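Local coordinates for disulfide isomerase DsbG N-terminal domain-containing protein (Helicobacter pylori, PDB 3TDG) that probably acts as a periplasmic thiol-disulfide oxidoreductase of the DsbG type, with a thioredoxin-fold domain joined by a long helix to an N-terminal domain, at residues A[126-131]-A[252-257]; A[180-185]-A[192-197]; A[133-138]-A[243-248]; A[137-142]-A[213-218]; A[149-154]-A[170-175]. All coordinates share one frame; numbering follows the deposited sequence.

Contact 1. Residues A[126-131]-A[252-257]; sequences AIFNEI and GVIKGV
Ile127 and Phe128, on helix 98-129 toward its C-terminal part, meet Val253 and Ile254 of the loop that follows helix 235-249, and everything that passes between the two segments is apolar. Ile127 serves both loop residues with different branches. Ile127 CD1 reaches Val253 CB at 4.2 Å, while Ile127 CG2 lies 4.2 Å from Ile254 CD1. Ile254 CD1 also comes 4.0 Å from Phe128 CZ, approaching the far end of the ring obliquely. Ile254 CG1 stands beside its backbone N (chi1 -59°) and the chain runs on extended to CD1 (chi2 -178°), a stretched shape that brings the terminal methyl to the helix, where it touches both the isoleucine branch and the ring. Helix 98-129 is the long rod that joins the N-terminal domain to the thioredoxin-fold domain, as in DsbC and DsbG relatives, and here its C-terminal part lodges on the latter. Leu124, one turn earlier, also touches Val253 and Ile254, whereas Ile248 and Phe249 cover Ile254 from helix 235-249. The Phe128 ring in turn stacks with Tyr152 of strand 150-155. Among the backbone bonds within 126-131, Glu130 N donates to Ile127 O at 3.2 Å. On the loop side, Gly252 takes a positive phi of 83° as the chain leaves helix 235-249, and Val253 N is hydrogen-bonded to Ser251 OG.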
# COMPACT_ATOMS: atom_id res chain seq x y z
N ALA A 126 1.45 -16.01 13.29
CA ALA A 126 0.69 -14.99 14.00
C ALA A 126 -0.81 -15.31 14.07
O ALA A 126 -1.45 -15.07 15.11
CB ALA A 126 0.91 -13.64 13.39
N ILE A 127 -1.37 -15.83 12.98
CA ILE A 127 -2.76 -16.28 13.00
C ILE A 127 -2.98 -17.32 14.10
O ILE A 127 -3.87 -17.15 14.93
CB ILE A 127 -3.25 -16.80 11.63
CG1 ILE A 127 -3.45 -15.61 10.68
CG2 ILE A 127 -4.57 -17.61 11.79
CD1 ILE A 127 -3.53 -16.01 9.22
N PHE A 128 -2.15 -18.35 14.13
CA PHE A 128 -2.29 -19.41 15.11
C PHE A 128 -1.98 -19.02 16.56
O PHE A 128 -2.54 -19.62 17.49
CB PHE A 128 -1.52 -20.65 14.68
CG PHE A 128 -2.10 -21.28 13.46
CD1 PHE A 128 -3.35 -21.90 13.52
CD2 PHE A 128 -1.44 -21.21 12.24
CE1 PHE A 128 -3.93 -22.46 12.39
CE2 PHE A 128 -2.01 -21.77 11.09
CZ PHE A 128 -3.25 -22.39 11.17
N ASN A 129 -1.11 -18.02 16.74
CA ASN A 129 -0.78 -17.49 18.07
C ASN A 129 -1.86 -16.59 18.61
O ASN A 129 -1.94 -16.38 19.81
CB ASN A 129 0.55 -16.73 18.04
CG ASN A 129 1.74 -17.64 17.80
OD1 ASN A 129 1.75 -18.80 18.21
ND2 ASN A 129 2.75 -17.11 17.12
N GLU A 130 -2.69 -16.05 17.73
CA GLU A 130 -3.76 -15.15 18.11
C GLU A 130 -5.08 -15.87 18.48
O GLU A 130 -6.01 -15.24 19.01
CB GLU A 130 -3.96 -14.14 16.98
CG GLU A 130 -5.27 -13.35 16.93
CD GLU A 130 -5.38 -12.54 15.63
OE1 GLU A 130 -5.56 -13.14 14.53
OE2 GLU A 130 -5.28 -11.29 15.70
N ILE A 131 -5.17 -17.18 18.21
CA ILE A 131 -6.37 -17.98 18.56
C ILE A 131 -6.44 -18.17 20.09
O ILE A 131 -5.43 -18.53 20.70
CB ILE A 131 -6.33 -19.36 17.84
CG1 ILE A 131 -6.46 -19.18 16.32
CG2 ILE A 131 -7.40 -20.31 18.34
CD1 ILE A 131 -6.10 -20.46 15.54
N GLY A 252 -6.80 -13.44 4.39
CA GLY A 252 -6.83 -14.14 3.12
C GLY A 252 -5.55 -14.91 2.90
O GLY A 252 -5.30 -15.41 1.80
N VAL A 253 -4.74 -15.01 3.95
CA VAL A 253 -3.59 -15.90 3.95
C VAL A 253 -4.06 -17.37 4.03
O VAL A 253 -3.38 -18.27 3.53
CB VAL A 253 -2.65 -15.56 5.11
CG1 VAL A 253 -1.63 -16.68 5.36
CG2 VAL A 253 -1.92 -14.23 4.82
N ILE A 254 -5.19 -17.58 4.69
CA ILE A 254 -5.86 -18.89 4.71
C ILE A 254 -7.17 -18.66 3.97
O ILE A 254 -7.97 -17.80 4.35
CB ILE A 254 -6.13 -19.40 6.15
CG1 ILE A 254 -4.81 -19.52 6.94
CG2 ILE A 254 -6.91 -20.73 6.13
CD1 ILE A 254 -4.95 -20.06 8.38
N LYS A 255 -7.37 -19.41 2.88
CA LYS A 255 -8.49 -19.16 1.98
C LYS A 255 -9.54 -20.29 1.99
O LYS A 255 -10.59 -20.16 1.37
CB LYS A 255 -7.98 -18.94 0.55
CG LYS A 255 -6.90 -17.86 0.42
CD LYS A 255 -6.59 -17.51 -1.05
CE LYS A 255 -7.74 -16.72 -1.72
NZ LYS A 255 -8.23 -15.58 -0.87
N GLY A 256 -9.26 -21.40 2.68
CA GLY A 256 -10.19 -22.52 2.72
C GLY A 256 -9.80 -23.64 3.65
O GLY A 256 -8.74 -23.59 4.31
N VAL A 257 -10.65 -24.66 3.71
CA VAL A 257 -10.45 -25.77 4.63
C VAL A 257 -10.61 -27.10 3.87
O VAL A 257 -11.22 -27.12 2.81
CB VAL A 257 -11.45 -25.72 5.80
CG1 VAL A 257 -11.25 -24.43 6.66
CG2 VAL A 257 -12.90 -25.82 5.30

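Contact 2. Residues A[180-185]-A[192-197]; sequences MVVVGW and KKAALI
The carbonyl O of Val182 is gripped by two partners: a water donates to it at 3.0 Å, and Tyr135 OH is hydrogen-bonded to it as well. The same water donates to Ala194 O at 2.8 Å, so it bridges the end of strand 177-182 to helix 188-206. This is where a central strand of the thioredoxin-fold sheet runs out into the helical insertion, the chain turning directly from the strand into helix 188-206. Beside the water bridge, the Ala194 methyl points at the strand backbone: Ala194 CB lies 3.6 Å from Val182 O and 4.0 Å from Gly184 N. Its small size suits the close approach of the two chains, whose CA atoms come to 5.7 Å at Gly184 and Ala194. Gly184 N is itself hydrogen-bonded to Thr245 OG1 of helix 235-249. One turn further along the helix, Ile197 meets Val182 nearly at a right angle. Val182 CG1 lies opposite its own backbone N (chi1 -176°) and is thereby turned to the helix, where Tyr222 of helix 211-222 also covers Val182 and Ile197. Val182 CG1 lies 4.3 Å from Ala194 CB and 3.8 Å from Ile197 CD1.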
# COMPACT_ATOMS: atom_id res chain seq x y z
N MET A 180 -6.22 -29.24 16.34
CA MET A 180 -7.36 -29.06 15.48
C MET A 180 -8.14 -27.78 15.85
O MET A 180 -8.59 -27.62 16.99
CB MET A 180 -8.25 -30.30 15.56
CG MET A 180 -9.27 -30.37 14.44
SD MET A 180 -9.81 -32.05 14.21
CE MET A 180 -11.33 -31.77 13.32
N VAL A 181 -8.29 -26.88 14.88
CA VAL A 181 -8.98 -25.62 15.07
C VAL A 181 -10.31 -25.71 14.31
O VAL A 181 -10.33 -25.65 13.08
CB VAL A 181 -8.13 -24.44 14.54
CG1 VAL A 181 -8.86 -23.11 14.69
CG2 VAL A 181 -6.77 -24.40 15.27
N VAL A 182 -11.41 -25.90 15.06
CA VAL A 182 -12.72 -26.15 14.46
C VAL A 182 -13.47 -24.83 14.30
O VAL A 182 -13.85 -24.19 15.28
CB VAL A 182 -13.55 -27.20 15.27
CG1 VAL A 182 -14.89 -27.53 14.57
CG2 VAL A 182 -12.76 -28.46 15.45
N VAL A 183 -13.63 -24.41 13.05
CA VAL A 183 -14.16 -23.09 12.75
C VAL A 183 -15.63 -23.14 12.31
O VAL A 183 -16.13 -24.19 11.89
CB VAL A 183 -13.34 -22.39 11.65
CG1 VAL A 183 -11.90 -22.12 12.16
CG2 VAL A 183 -13.32 -23.25 10.35
N GLY A 184 -16.30 -21.99 12.41
CA GLY A 184 -17.66 -21.83 11.92
C GLY A 184 -17.65 -21.05 10.62
O GLY A 184 -18.23 -19.98 10.55
N TRP A 185 -17.00 -21.61 9.59
CA TRP A 185 -16.62 -20.85 8.38
C TRP A 185 -17.65 -20.92 7.24
O TRP A 185 -17.88 -19.93 6.53
CB TRP A 185 -15.22 -21.33 7.95
CG TRP A 185 -14.65 -21.04 6.52
CD1 TRP A 185 -14.21 -21.98 5.62
CD2 TRP A 185 -14.37 -19.76 5.92
NE1 TRP A 185 -13.71 -21.37 4.48
CE2 TRP A 185 -13.81 -20.01 4.64
CE3 TRP A 185 -14.57 -18.44 6.32
CZ2 TRP A 185 -13.43 -18.99 3.77
CZ3 TRP A 185 -14.21 -17.43 5.46
CH2 TRP A 185 -13.64 -17.70 4.20
N LYS A 192 -22.59 -23.29 14.70
CA LYS A 192 -23.30 -24.00 15.75
C LYS A 192 -22.60 -25.28 16.16
O LYS A 192 -22.44 -25.56 17.34
CB LYS A 192 -24.73 -24.28 15.28
CG LYS A 192 -25.61 -24.93 16.31
CD LYS A 192 -27.10 -24.67 16.00
CE LYS A 192 -27.97 -25.74 16.65
NZ LYS A 192 -27.54 -26.09 18.06
N LYS A 193 -22.17 -26.07 15.19
CA LYS A 193 -21.40 -27.26 15.51
C LYS A 193 -20.06 -26.91 16.17
O LYS A 193 -19.66 -27.55 17.13
CB LYS A 193 -21.21 -28.12 14.26
CG LYS A 193 -22.46 -28.94 13.89
CD LYS A 193 -22.12 -30.11 12.98
CE LYS A 193 -23.39 -30.95 12.62
NZ LYS A 193 -23.03 -32.15 11.82
N ALA A 194 -19.36 -25.91 15.64
CA ALA A 194 -18.10 -25.46 16.28
C ALA A 194 -18.34 -25.07 17.74
O ALA A 194 -17.55 -25.44 18.62
CB ALA A 194 -17.49 -24.28 15.48
N ALA A 195 -19.43 -24.34 18.01
CA ALA A 195 -19.82 -23.96 19.39
C ALA A 195 -20.04 -25.15 20.32
O ALA A 195 -19.55 -25.17 21.44
CB ALA A 195 -21.08 -23.04 19.37
N LEU A 196 -20.76 -26.16 19.83
CA LEU A 196 -21.04 -27.37 20.58
C LEU A 196 -19.76 -28.13 20.84
O LEU A 196 -19.56 -28.71 21.92
CB LEU A 196 -22.02 -28.27 19.79
CG LEU A 196 -23.46 -27.75 19.56
CD1 LEU A 196 -24.25 -28.62 18.53
CD2 LEU A 196 -24.24 -27.66 20.86
N ILE A 197 -18.87 -28.15 19.85
CA ILE A 197 -17.57 -28.76 20.03
C ILE A 197 -16.77 -28.04 21.15
O ILE A 197 -16.15 -28.71 21.98
CB ILE A 197 -16.76 -28.90 18.68
CG1 ILE A 197 -17.27 -30.12 17.89
CG2 ILE A 197 -15.25 -29.11 18.95
CD1 ILE A 197 -17.06 -30.04 16.37
O HOH W 1 -14.82 -25.34 17.86

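Contact 3. Residues A[133-138]-A[243-248]; sequences ADYAIE and NTTKKI. With FMT (formic acid), chain C.
The Tyr135 ring carries the Thr244 methyl on one face: Thr244 CG2 sits 3.8 Å from the Tyr135 ring centroid, right on the ring normal, a textbook CH-pi contact. Thr244 CB lies over the CE1 side of the same face, and OG1 lies further out, beyond the CD1-CE1 edge on that side, with Thr244 OG1 3.7 Å from Tyr135 CE1. At the far end of the ring, Tyr135 OH is hydrogen-bonded to Val182 O and stays 4.2 Å from Thr245 OG1, a distance of mere proximity. Tyr135 CG stands opposite its backbone N (chi1 -166°), which swings the ring toward helix 235-249, while Thr244 CG2, also opposite its own N, is aimed back at it. Both threonine hydroxyls are engaged along their helix, Thr244 OG1 with Lys240 O and Thr245 OG1 with Val241 O. Together, the OH bond at one end and the methyl over the face should fix the tilt of the phenol. In this thioredoxin-fold domain, Tyr135 leads into the outer strand 137-139, touches Val181 of the adjoining strand 177-182, and so ties the start of that edge to helix 235-249.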
# COMPACT_ATOMS: atom_id res chain seq x y z
N ALA A 133 -6.38 -19.45 23.75
CA ALA A 133 -5.56 -20.58 24.19
C ALA A 133 -6.32 -21.89 24.43
O ALA A 133 -5.75 -22.98 24.32
CB ALA A 133 -4.78 -20.19 25.42
N ASP A 134 -7.60 -21.78 24.79
CA ASP A 134 -8.43 -22.96 25.01
C ASP A 134 -9.17 -23.42 23.73
O ASP A 134 -9.85 -24.44 23.75
CB ASP A 134 -9.45 -22.69 26.13
CG ASP A 134 -10.36 -21.52 25.83
OD1 ASP A 134 -11.54 -21.57 26.24
OD2 ASP A 134 -9.93 -20.56 25.16
N TYR A 135 -9.04 -22.66 22.65
CA TYR A 135 -9.86 -22.89 21.46
C TYR A 135 -9.44 -24.16 20.70
O TYR A 135 -10.30 -25.01 20.38
CB TYR A 135 -9.88 -21.65 20.56
CG TYR A 135 -10.97 -21.71 19.52
CD1 TYR A 135 -12.21 -21.10 19.75
CD2 TYR A 135 -10.78 -22.39 18.32
CE1 TYR A 135 -13.21 -21.16 18.83
CE2 TYR A 135 -11.79 -22.47 17.37
CZ TYR A 135 -13.00 -21.84 17.63
OH TYR A 135 -14.02 -21.88 16.71
N ALA A 136 -8.14 -24.30 20.43
CA ALA A 136 -7.65 -25.46 19.67
C ALA A 136 -7.78 -26.70 20.50
O ALA A 136 -7.64 -26.64 21.72
CB ALA A 136 -6.17 -25.28 19.26
N ILE A 137 -8.04 -27.83 19.83
CA ILE A 137 -8.11 -29.12 20.48
C ILE A 137 -6.79 -29.80 20.22
O ILE A 137 -6.53 -30.27 19.10
CB ILE A 137 -9.23 -30.00 19.92
CG1 ILE A 137 -10.58 -29.31 20.08
CG2 ILE A 137 -9.21 -31.39 20.58
CD1 ILE A 137 -11.58 -29.72 19.05
N GLU A 138 -5.96 -29.87 21.25
CA GLU A 138 -4.64 -30.45 21.12
C GLU A 138 -4.65 -31.94 21.48
O GLU A 138 -4.99 -32.32 22.60
CB GLU A 138 -3.61 -29.68 21.96
CG GLU A 138 -2.18 -30.17 21.74
CD GLU A 138 -1.12 -29.30 22.40
OE1 GLU A 138 -1.03 -28.09 22.12
OE2 GLU A 138 -0.35 -29.86 23.19
N ASN A 243 -16.01 -14.85 16.28
CA ASN A 243 -14.84 -13.96 16.38
C ASN A 243 -13.52 -14.65 16.04
O ASN A 243 -12.69 -14.10 15.32
CB ASN A 243 -14.73 -13.32 17.78
CG ASN A 243 -15.91 -12.39 18.10
OD1 ASN A 243 -16.76 -12.09 17.25
ND2 ASN A 243 -15.97 -11.93 19.35
N THR A 244 -13.33 -15.85 16.58
CA THR A 244 -12.12 -16.61 16.31
C THR A 244 -12.00 -16.92 14.80
O THR A 244 -10.93 -16.76 14.20
CB THR A 244 -12.06 -17.90 17.15
OG1 THR A 244 -12.25 -17.57 18.53
CG2 THR A 244 -10.71 -18.61 17.00
N THR A 245 -13.12 -17.35 14.20
CA THR A 245 -13.17 -17.74 12.79
C THR A 245 -12.90 -16.53 11.88
O THR A 245 -12.10 -16.63 10.94
CB THR A 245 -14.55 -18.38 12.46
OG1 THR A 245 -14.72 -19.56 13.25
CG2 THR A 245 -14.67 -18.76 10.98
N LYS A 246 -13.56 -15.41 12.17
CA LYS A 246 -13.35 -14.17 11.40
C LYS A 246 -11.88 -13.79 11.29
O LYS A 246 -11.45 -13.36 10.22
CB LYS A 246 -14.10 -12.99 12.04
CG LYS A 246 -15.51 -12.75 11.52
CD LYS A 246 -15.99 -11.31 11.79
CE LYS A 246 -15.03 -10.29 11.18
NZ LYS A 246 -15.71 -8.98 10.90
N LYS A 247 -11.14 -13.97 12.38
CA LYS A 247 -9.74 -13.53 12.48
C LYS A 247 -8.75 -14.49 11.81
O LYS A 247 -7.68 -14.08 11.34
CB LYS A 247 -9.34 -13.34 13.96
CG LYS A 247 -9.75 -11.99 14.57
CD LYS A 247 -9.42 -11.93 16.07
CE LYS A 247 -9.76 -10.56 16.67
NZ LYS A 247 -11.20 -10.50 17.06
N ILE A 248 -9.10 -15.78 11.81
CA ILE A 248 -8.35 -16.77 11.06
C ILE A 248 -8.41 -16.45 9.56
O ILE A 248 -7.40 -16.48 8.89
CB ILE A 248 -8.84 -18.19 11.33
CG1 ILE A 248 -8.47 -18.61 12.75
CG2 ILE A 248 -8.22 -19.18 10.34
CD1 ILE A 248 -9.39 -19.70 13.31
C FMT C . -7.30 -30.64 24.29
O1 FMT C . -8.06 -30.90 25.25
O2 FMT C . -7.26 -29.56 23.71

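Contact 4. Residues A[137-142]-A[213-218]; sequences IELPST and DKISIL. With FMT (formic acid), chain C.
A formic acid molecule, probably from the crystallisation liquor, spans the polar edge of this contact: Lys214 NZ donates to its O1 at 2.6 Å and Glu138 N to its O2 at 2.8 Å, with an N-H...O angle of 153°. Arg205 NH2 is also bonded to it, so two basic side chains and a backbone amide gather round the small acid. The fold here is the thioredoxin-type domain, whose outer strand 137-139 is covered by helix 211-222 of the inserted helical region; strand and helix axes run at 133°, 10.2 Å apart at closest. Lys214 is extended beyond CG, which carries its ammonium to the formic acid and leaves its aliphatic part against the strand. There Leu139 slides past it in the opposite direction, Leu139 CD2 lying 3.9 Å from Lys214 CB. The other methyl, Leu139 CD1, reaches Ile215 CG1 at 4.2 Å, so one leucine fork straddles two successive helix residues. Leu139 is also packed by Leu169 and Leu173 of helix 169-175. A water accepts from Lys214 NZ and donates to Glu138 O at 3.3 Å, a second, looser polar link beside the formic acid. Deeper in the core, Ile137 and Leu218 reach toward each other tip to tip, Ile137 CD1 lying 3.8 Å from Leu218 CD2.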
# COMPACT_ATOMS: atom_id res chain seq x y z
N ILE A 137 -8.04 -27.83 19.83
CA ILE A 137 -8.11 -29.12 20.48
C ILE A 137 -6.79 -29.80 20.22
O ILE A 137 -6.53 -30.27 19.10
CB ILE A 137 -9.23 -30.00 19.92
CG1 ILE A 137 -10.58 -29.31 20.08
CG2 ILE A 137 -9.21 -31.39 20.58
CD1 ILE A 137 -11.58 -29.72 19.05
N GLU A 138 -5.96 -29.87 21.25
CA GLU A 138 -4.64 -30.45 21.12
C GLU A 138 -4.65 -31.94 21.48
O GLU A 138 -4.99 -32.32 22.60
CB GLU A 138 -3.61 -29.68 21.96
CG GLU A 138 -2.18 -30.17 21.74
CD GLU A 138 -1.12 -29.30 22.40
OE1 GLU A 138 -1.03 -28.09 22.12
OE2 GLU A 138 -0.35 -29.86 23.19
N LEU A 139 -4.28 -32.78 20.51
CA LEU A 139 -4.20 -34.22 20.72
C LEU A 139 -2.75 -34.69 20.58
O LEU A 139 -2.20 -34.66 19.48
CB LEU A 139 -5.12 -34.95 19.73
CG LEU A 139 -6.55 -34.40 19.65
CD1 LEU A 139 -7.21 -34.76 18.33
CD2 LEU A 139 -7.39 -34.85 20.86
N PRO A 140 -2.12 -35.10 21.70
CA PRO A 140 -0.71 -35.53 21.66
C PRO A 140 -0.53 -36.79 20.82
O PRO A 140 -1.39 -37.67 20.83
CB PRO A 140 -0.38 -35.81 23.14
CG PRO A 140 -1.71 -36.01 23.81
CD PRO A 140 -2.67 -35.12 23.07
N SER A 141 0.58 -36.88 20.08
CA SER A 141 0.85 -38.07 19.25
C SER A 141 0.76 -39.36 20.05
O SER A 141 1.09 -39.38 21.23
CB SER A 141 2.21 -38.00 18.56
OG SER A 141 3.18 -37.43 19.41
N THR A 142 0.29 -40.41 19.39
CA THR A 142 0.26 -41.75 19.99
C THR A 142 1.68 -42.24 20.27
O THR A 142 1.89 -43.11 21.13
CB THR A 142 -0.50 -42.76 19.11
OG1 THR A 142 0.01 -42.72 17.77
CG2 THR A 142 -1.99 -42.45 19.09
N ASP A 213 -11.62 -40.27 23.59
CA ASP A 213 -12.87 -39.63 23.96
C ASP A 213 -13.07 -38.35 23.16
O ASP A 213 -14.18 -38.05 22.73
CB ASP A 213 -12.89 -39.27 25.45
CG ASP A 213 -12.93 -40.50 26.36
OD1 ASP A 213 -12.51 -40.35 27.53
OD2 ASP A 213 -13.40 -41.58 25.95
N LYS A 214 -12.00 -37.58 23.00
CA LYS A 214 -12.08 -36.30 22.29
C LYS A 214 -12.34 -36.53 20.81
O LYS A 214 -13.20 -35.87 20.24
CB LYS A 214 -10.84 -35.44 22.53
CG LYS A 214 -10.76 -34.95 23.95
CD LYS A 214 -9.41 -34.34 24.29
CE LYS A 214 -9.41 -33.90 25.75
NZ LYS A 214 -8.09 -33.38 26.13
N ILE A 215 -11.64 -37.50 20.22
CA ILE A 215 -11.89 -37.88 18.82
C ILE A 215 -13.32 -38.34 18.61
O ILE A 215 -13.96 -37.91 17.65
CB ILE A 215 -10.86 -38.92 18.31
CG1 ILE A 215 -9.46 -38.33 18.42
CG2 ILE A 215 -11.16 -39.34 16.86
CD1 ILE A 215 -8.38 -39.32 18.11
N SER A 216 -13.84 -39.16 19.53
CA SER A 216 -15.24 -39.59 19.45
C SER A 216 -16.21 -38.43 19.49
O SER A 216 -17.21 -38.44 18.79
CB SER A 216 -15.60 -40.59 20.55
OG SER A 216 -14.87 -41.78 20.37
N ILE A 217 -15.92 -37.42 20.32
CA ILE A 217 -16.74 -36.22 20.34
C ILE A 217 -16.73 -35.58 18.95
O ILE A 217 -17.78 -35.22 18.43
CB ILE A 217 -16.25 -35.21 21.43
CG1 ILE A 217 -16.66 -35.71 22.81
CG2 ILE A 217 -16.79 -33.80 21.16
CD1 ILE A 217 -15.82 -35.14 23.95
N LEU A 218 -15.56 -35.47 18.34
CA LEU A 218 -15.44 -34.85 17.01
C LEU A 218 -16.22 -35.64 15.95
O LEU A 218 -17.01 -35.07 15.20
CB LEU A 218 -13.96 -34.69 16.63
CG LEU A 218 -13.16 -33.62 17.40
CD1 LEU A 218 -11.66 -33.77 17.17
CD2 LEU A 218 -13.62 -32.19 17.04
C FMT C . -7.30 -30.64 24.29
O1 FMT C . -8.06 -30.90 25.25
O2 FMT C . -7.26 -29.56 23.71
O HOH W 2 -6.07 -34.76 24.46

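Contact 5. Residues A[149-154]-A[170-175]; sequences KILYIV and RDHLKE
Leu151 holds CG opposite its backbone N (chi1 175°), and His172 holds its ring beside its own N (chi1 -77°); the two settings bring the CD2 methyl of the leucine to the imidazole. Leu151 CD2 comes 3.4 Å from His172 ND1, a close van der Waals approach oblique to the ring. Ile153, two residues along the strand, places CD1 over one face of the imidazole, 4.5 Å from His172 CD2. The far ring nitrogen, NE2, makes a weak hydrogen bond with Glu165 OE2. At the open end of the contact, the Lys149 chain passes Glu175 O, with Lys149 CD 3.8 Å away; Lys149 NZ is hydrogen-bonded to Asn146 OD1 and remains 5.6 Å from Glu175 OE2, too far for a salt bridge. The contact packs helix 169-175 against a central strand of the thioredoxin-fold sheet, 150-155, with Val178 of strand 177-182 and Leu260 of strand 259-262 touching His172 from either neighbour of that strand.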
# COMPACT_ATOMS: atom_id res chain seq x y z
N LYS A 149 6.22 -32.38 17.47
CA LYS A 149 5.96 -32.05 16.06
C LYS A 149 4.51 -31.58 15.91
O LYS A 149 3.58 -32.38 15.99
CB LYS A 149 6.30 -33.24 15.16
CG LYS A 149 7.79 -33.68 15.21
CD LYS A 149 8.06 -34.85 14.26
CE LYS A 149 9.12 -35.81 14.84
NZ LYS A 149 9.19 -37.11 14.10
N ILE A 150 4.34 -30.28 15.71
CA ILE A 150 3.02 -29.65 15.78
C ILE A 150 2.36 -29.50 14.40
O ILE A 150 2.90 -28.82 13.52
CB ILE A 150 3.07 -28.27 16.49
CG1 ILE A 150 3.62 -28.40 17.92
CG2 ILE A 150 1.68 -27.61 16.51
CD1 ILE A 150 2.68 -29.05 18.93
N LEU A 151 1.19 -30.13 14.25
CA LEU A 151 0.37 -29.97 13.04
C LEU A 151 -0.95 -29.26 13.34
O LEU A 151 -1.80 -29.80 14.04
CB LEU A 151 0.10 -31.34 12.41
CG LEU A 151 -0.84 -31.45 11.21
CD1 LEU A 151 -0.37 -30.60 10.03
CD2 LEU A 151 -0.93 -32.91 10.81
N TYR A 152 -1.11 -28.06 12.81
CA TYR A 152 -2.37 -27.35 12.89
C TYR A 152 -3.29 -27.80 11.76
O TYR A 152 -2.87 -27.87 10.60
CB TYR A 152 -2.13 -25.85 12.77
CG TYR A 152 -1.81 -25.18 14.08
CD1 TYR A 152 -2.84 -24.81 14.96
CD2 TYR A 152 -0.49 -24.90 14.44
CE1 TYR A 152 -2.56 -24.17 16.16
CE2 TYR A 152 -0.19 -24.26 15.65
CZ TYR A 152 -1.23 -23.90 16.51
OH TYR A 152 -0.96 -23.27 17.71
N ILE A 153 -4.55 -28.09 12.10
CA ILE A 153 -5.57 -28.42 11.11
C ILE A 153 -6.79 -27.50 11.28
O ILE A 153 -7.52 -27.61 12.25
CB ILE A 153 -6.00 -29.90 11.25
CG1 ILE A 153 -4.77 -30.82 11.14
CG2 ILE A 153 -7.08 -30.26 10.18
CD1 ILE A 153 -5.07 -32.27 11.22
N VAL A 154 -6.99 -26.58 10.34
CA VAL A 154 -8.17 -25.71 10.35
C VAL A 154 -9.27 -26.47 9.61
O VAL A 154 -9.06 -26.91 8.48
CB VAL A 154 -7.90 -24.34 9.75
CG1 VAL A 154 -9.16 -23.44 9.82
CG2 VAL A 154 -6.71 -23.66 10.46
N ARG A 170 -6.23 -40.19 13.46
CA ARG A 170 -5.46 -41.22 14.19
C ARG A 170 -4.13 -41.57 13.52
O ARG A 170 -3.16 -41.90 14.21
CB ARG A 170 -6.29 -42.50 14.42
CG ARG A 170 -7.29 -42.38 15.54
CD ARG A 170 -8.13 -43.63 15.67
NE ARG A 170 -9.30 -43.43 16.53
CZ ARG A 170 -10.50 -43.05 16.10
NH1 ARG A 170 -10.72 -42.81 14.81
NH2 ARG A 170 -11.50 -42.91 16.96
N ASP A 171 -4.08 -41.49 12.18
CA ASP A 171 -2.81 -41.70 11.45
C ASP A 171 -1.86 -40.53 11.60
O ASP A 171 -0.66 -40.73 11.78
CB ASP A 171 -3.04 -41.98 9.96
CG ASP A 171 -3.61 -43.35 9.70
OD1 ASP A 171 -3.77 -44.14 10.65
OD2 ASP A 171 -3.93 -43.63 8.54
N HIS A 172 -2.40 -39.30 11.54
CA HIS A 172 -1.61 -38.09 11.79
C HIS A 172 -0.96 -38.11 13.17
O HIS A 172 0.12 -37.54 13.36
CB HIS A 172 -2.48 -36.83 11.70
CG HIS A 172 -2.81 -36.39 10.31
ND1 HIS A 172 -1.86 -35.88 9.44
CD2 HIS A 172 -3.99 -36.34 9.65
CE1 HIS A 172 -2.45 -35.56 8.30
NE2 HIS A 172 -3.74 -35.83 8.40
N LEU A 173 -1.63 -38.76 14.13
CA LEU A 173 -1.17 -38.77 15.52
C LEU A 173 0.11 -39.59 15.67
O LEU A 173 1.02 -39.18 16.37
CB LEU A 173 -2.27 -39.23 16.48
CG LEU A 173 -3.36 -38.17 16.66
CD1 LEU A 173 -4.57 -38.66 17.48
CD2 LEU A 173 -2.81 -36.86 17.22
N LYS A 174 0.17 -40.72 14.97
CA LYS A 174 1.41 -41.50 14.88
C LYS A 174 2.63 -40.62 14.57
O LYS A 174 3.70 -40.87 15.10
CB LYS A 174 1.27 -42.63 13.86
CG LYS A 174 0.39 -43.76 14.36
CD LYS A 174 -0.26 -44.57 13.24
CE LYS A 174 -1.05 -45.74 13.82
NZ LYS A 174 -1.77 -46.52 12.78
N GLU A 175 2.44 -39.56 13.78
CA GLU A 175 3.56 -38.71 13.35
C GLU A 175 3.64 -37.31 13.97
O GLU A 175 4.71 -36.69 13.95
CB GLU A 175 3.58 -38.57 11.82
CG GLU A 175 3.33 -39.86 11.05
CD GLU A 175 4.49 -40.86 11.11
OE1 GLU A 175 4.27 -42.01 10.66
OE2 GLU A 175 5.59 -40.52 11.60

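Contacts 2 to 5 gather round one mixed sheet, and contact 1 sets the long helix against the same domain. Contacts 2 and 3 meet at the bond between Val182 O and Tyr135 OH (2.7 Å), their centres about 9 Å apart. Contacts 3 and 4 share Ile137, Glu138 and the formic acid. Ile197 of contact 2 also packs on Ile137 and Leu218 of contact 4, making one continuous core. Strand pairing links contacts 2 and 5 through Val181 N and Ile153 O (2.8 Å). A probable thioredoxin-type CxxC site, Cys159 and Cys162, lies near Val183 and Ile153, and Val257 of contact 1 touches Cys159.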